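Local coordinates for austinoid biosynthesis clusters protein H (Emericella nidulans FGSC A4, PDB 5X9K) that takes part in the biosynthesis of the fungal meroterpenoids austinol and dehydroaustinol, as a homodimeric member of the Trt14 isomerase family, at residues F86-K95 / L111-L120. Residues are numbered along the deposited sequence; the frame is centred on the assembly and turned at random.
Sequences FFYNFQLRVK and LHIEGKGDSL
The Phe87 ring is held between Ser119 and Phe90. Ser119 CB sits over one face in a CH-pi contact, 3.9 Å from the ring centroid, while Phe90 CD1 approaches the opposite face near the rim; the backbone of Gly117 borders the edge. At Tyr88 the chain turns a corner, and the ring sets its edge against the carbonyl oxygen of Ser119, 3.6 Å from Tyr88 CE2. At the far end the methylenes of Lys95 lie over one face of the His112 ring, with Lys95 CD 3.5 Å from His112 CE1.

In the antiparallel pair Tyr88 and Asn89 both face Asp118, a classic beta bulge: Tyr88 N gives a 2.8 Å bond to Asp118 O, and that from Asn89 N is weak. With CG between its backbone N and carbonyl carbon (chi1 58°), Asn89 also reaches across: Asn89 ND2 meets Asp118 OD2 at 3.0 Å on the anti side, the amide plane nearly perpendicular to the carboxylate. Arg123 forms a salt bridge with Asp118 OD1. Glu114, extended beyond CG, forms a salt bridge from OE2 to Lys95 NZ, 2.7 Å, the amine on the anti side but clearly tilted out of the carboxylate plane; Lys116 makes a long one to OE1.

Gly117 lets the strands close to 3.9 Å between its CA and Phe90 CA, and bare Gly115 makes room for the Phe90 ring and Leu92 CD2. Leu92 CD2 packs on Ile113 CG2, and Val94 CG2 on Leu111.

Helix 26-38 lies against Leu92, Val94, Leu111 and Ile113; helix 150-167 meets Phe86, Phe87 and Leu120, its Trp156 hydrogen-bonded to Ser119 OG, consistent with a SnoaL-like (NTF2-like) alpha+beta barrel. Strand 122-134 pairs along the other edge of strand 108-119, its Glu127 hydrogen-bonded to His112 NE2, and Phe61 and Phe145 of the second subunit meet the His112 ring edge-to-face at the dimer interface.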
# COMPACT_ATOMS: atom_id res chain seq x y z
N PHE A 86 -13.97 7.86 18.34
CA PHE A 86 -14.87 6.89 17.74
C PHE A 86 -14.54 5.44 18.08
O PHE A 86 -15.28 4.54 17.66
CB PHE A 86 -14.89 7.06 16.22
CG PHE A 86 -15.34 8.43 15.76
CD1 PHE A 86 -16.26 9.16 16.50
CD2 PHE A 86 -14.84 8.98 14.59
CE1 PHE A 86 -16.67 10.41 16.07
CE2 PHE A 86 -15.25 10.24 14.16
CZ PHE A 86 -16.16 10.95 14.90
N PHE A 87 -13.48 5.17 18.82
CA PHE A 87 -13.07 3.80 19.12
C PHE A 87 -13.04 3.54 20.62
O PHE A 87 -12.51 4.35 21.39
CB PHE A 87 -11.69 3.50 18.50
CG PHE A 87 -11.75 3.24 17.03
CD1 PHE A 87 -11.96 1.95 16.56
CD2 PHE A 87 -11.63 4.27 16.12
CE1 PHE A 87 -12.02 1.69 15.20
CE2 PHE A 87 -11.70 4.01 14.75
CZ PHE A 87 -11.90 2.73 14.30
N TYR A 88 -13.61 2.40 21.03
CA TYR A 88 -13.40 1.91 22.39
C TYR A 88 -12.00 1.31 22.54
O TYR A 88 -11.35 1.48 23.57
CB TYR A 88 -14.44 0.85 22.75
CG TYR A 88 -15.87 1.30 22.60
CD1 TYR A 88 -16.46 2.10 23.56
CD2 TYR A 88 -16.63 0.91 21.51
CE1 TYR A 88 -17.77 2.52 23.44
CE2 TYR A 88 -17.94 1.33 21.37
CZ TYR A 88 -18.51 2.13 22.34
OH TYR A 88 -19.81 2.54 22.21
N ASN A 89 -11.54 0.60 21.52
CA ASN A 89 -10.17 0.11 21.49
C ASN A 89 -9.75 -0.00 20.04
O ASN A 89 -10.59 -0.08 19.13
CB ASN A 89 -10.02 -1.24 22.20
CG ASN A 89 -10.91 -2.31 21.61
OD1 ASN A 89 -10.60 -2.87 20.55
ND2 ASN A 89 -12.03 -2.58 22.27
N PHE A 90 -8.44 -0.01 19.81
CA PHE A 90 -7.92 -0.07 18.46
C PHE A 90 -6.45 -0.45 18.53
O PHE A 90 -5.76 -0.07 19.48
CB PHE A 90 -8.09 1.27 17.74
CG PHE A 90 -7.60 1.28 16.32
CD1 PHE A 90 -8.37 0.74 15.30
CD2 PHE A 90 -6.35 1.82 16.01
CE1 PHE A 90 -7.91 0.74 13.99
CE2 PHE A 90 -5.90 1.83 14.70
CZ PHE A 90 -6.68 1.30 13.69
N GLN A 91 -5.99 -1.21 17.55
CA GLN A 91 -4.59 -1.59 17.55
C GLN A 91 -4.11 -1.76 16.12
O GLN A 91 -4.85 -2.27 15.28
CB GLN A 91 -4.40 -2.89 18.34
CG GLN A 91 -3.05 -3.53 18.20
CD GLN A 91 -2.99 -4.87 18.89
OE1 GLN A 91 -3.78 -5.78 18.60
NE2 GLN A 91 -2.04 -5.02 19.81
N LEU A 92 -2.90 -1.28 15.83
CA LEU A 92 -2.21 -1.60 14.59
C LEU A 92 -1.18 -2.69 14.88
O LEU A 92 -0.45 -2.60 15.87
CB LEU A 92 -1.47 -0.40 14.00
CG LEU A 92 -2.21 0.85 13.55
CD1 LEU A 92 -1.17 1.77 12.95
CD2 LEU A 92 -3.30 0.52 12.53
N ARG A 93 -1.12 -3.70 14.01
CA ARG A 93 -0.20 -4.81 14.18
C ARG A 93 0.35 -5.21 12.82
O ARG A 93 -0.36 -5.15 11.82
CB ARG A 93 -0.91 -6.02 14.81
CG ARG A 93 0.02 -7.17 15.20
CD ARG A 93 0.14 -7.33 16.72
NE ARG A 93 -1.06 -7.91 17.31
CZ ARG A 93 -1.30 -7.97 18.62
NH1 ARG A 93 -0.43 -7.49 19.49
NH2 ARG A 93 -2.43 -8.52 19.06
N VAL A 94 1.62 -5.61 12.79
CA VAL A 94 2.16 -6.20 11.57
C VAL A 94 1.48 -7.54 11.32
O VAL A 94 1.38 -8.37 12.23
CB VAL A 94 3.68 -6.35 11.67
CG1 VAL A 94 4.24 -7.09 10.47
CG2 VAL A 94 4.31 -4.97 11.81
N LYS A 95 1.00 -7.75 10.10
CA LYS A 95 0.35 -9.01 9.77
C LYS A 95 1.31 -10.18 9.99
O LYS A 95 2.48 -10.11 9.62
CB LYS A 95 -0.15 -8.96 8.33
CG LYS A 95 -1.18 -10.02 7.97
CD LYS A 95 -1.58 -9.88 6.50
CE LYS A 95 -2.60 -10.92 6.09
NZ LYS A 95 -3.90 -10.68 6.76
N LEU A 111 5.90 -1.93 6.04
CA LEU A 111 5.14 -2.84 6.88
C LEU A 111 3.78 -3.10 6.27
O LEU A 111 3.10 -2.17 5.84
CB LEU A 111 4.94 -2.27 8.28
CG LEU A 111 6.21 -2.00 9.09
CD1 LEU A 111 5.89 -1.18 10.32
CD2 LEU A 111 6.86 -3.33 9.48
N HIS A 112 3.37 -4.37 6.27
CA HIS A 112 2.00 -4.75 5.96
C HIS A 112 1.23 -4.79 7.28
O HIS A 112 1.46 -5.68 8.12
CB HIS A 112 1.97 -6.08 5.21
CG HIS A 112 0.62 -6.46 4.71
ND1 HIS A 112 0.35 -7.70 4.18
CD2 HIS A 112 -0.54 -5.75 4.65
CE1 HIS A 112 -0.92 -7.75 3.83
NE2 HIS A 112 -1.48 -6.58 4.10
N ILE A 113 0.34 -3.82 7.48
CA ILE A 113 -0.29 -3.53 8.76
C ILE A 113 -1.76 -3.94 8.73
O ILE A 113 -2.46 -3.70 7.74
CB ILE A 113 -0.18 -2.03 9.09
CG1 ILE A 113 1.29 -1.64 9.26
CG2 ILE A 113 -1.02 -1.66 10.33
CD1 ILE A 113 1.84 -2.08 10.56
N GLU A 114 -2.24 -4.48 9.85
CA GLU A 114 -3.66 -4.69 10.11
C GLU A 114 -4.10 -3.75 11.23
O GLU A 114 -3.44 -3.66 12.27
CB GLU A 114 -3.93 -6.14 10.52
CG GLU A 114 -3.80 -7.14 9.40
CD GLU A 114 -4.02 -8.56 9.89
OE1 GLU A 114 -3.73 -8.81 11.08
OE2 GLU A 114 -4.48 -9.40 9.09
N GLY A 115 -5.21 -3.04 11.01
CA GLY A 115 -5.86 -2.25 12.05
C GLY A 115 -7.20 -2.87 12.41
O GLY A 115 -8.00 -3.18 11.53
N LYS A 116 -7.42 -3.08 13.71
CA LYS A 116 -8.65 -3.69 14.19
C LYS A 116 -9.07 -3.02 15.49
O LYS A 116 -8.23 -2.72 16.34
CB LYS A 116 -8.50 -5.21 14.42
CG LYS A 116 -7.90 -5.96 13.24
CD LYS A 116 -7.69 -7.44 13.56
CE LYS A 116 -7.16 -8.18 12.34
NZ LYS A 116 -6.95 -9.62 12.64
N GLY A 117 -10.37 -2.79 15.64
CA GLY A 117 -10.83 -2.19 16.88
C GLY A 117 -12.33 -2.29 16.99
O GLY A 117 -13.03 -2.66 16.04
N ASP A 118 -12.82 -1.95 18.17
CA ASP A 118 -14.24 -1.88 18.45
C ASP A 118 -14.65 -0.42 18.43
O ASP A 118 -14.15 0.38 19.24
CB ASP A 118 -14.56 -2.54 19.79
CG ASP A 118 -14.30 -4.04 19.77
OD1 ASP A 118 -14.67 -4.71 18.79
OD2 ASP A 118 -13.71 -4.54 20.74
N SER A 119 -15.53 -0.05 17.51
CA SER A 119 -15.86 1.35 17.34
C SER A 119 -17.33 1.60 17.66
O SER A 119 -18.13 0.68 17.81
CB SER A 119 -15.55 1.84 15.91
OG SER A 119 -16.62 1.53 15.05
N LEU A 120 -17.64 2.89 17.74
CA LEU A 120 -18.99 3.42 17.90
C LEU A 120 -20.00 2.70 17.01
O LEU A 120 -21.15 2.50 17.42
CB LEU A 120 -18.95 4.92 17.57
CG LEU A 120 -20.07 5.84 18.02
CD1 LEU A 120 -20.39 5.62 19.48
CD2 LEU A 120 -19.61 7.27 17.78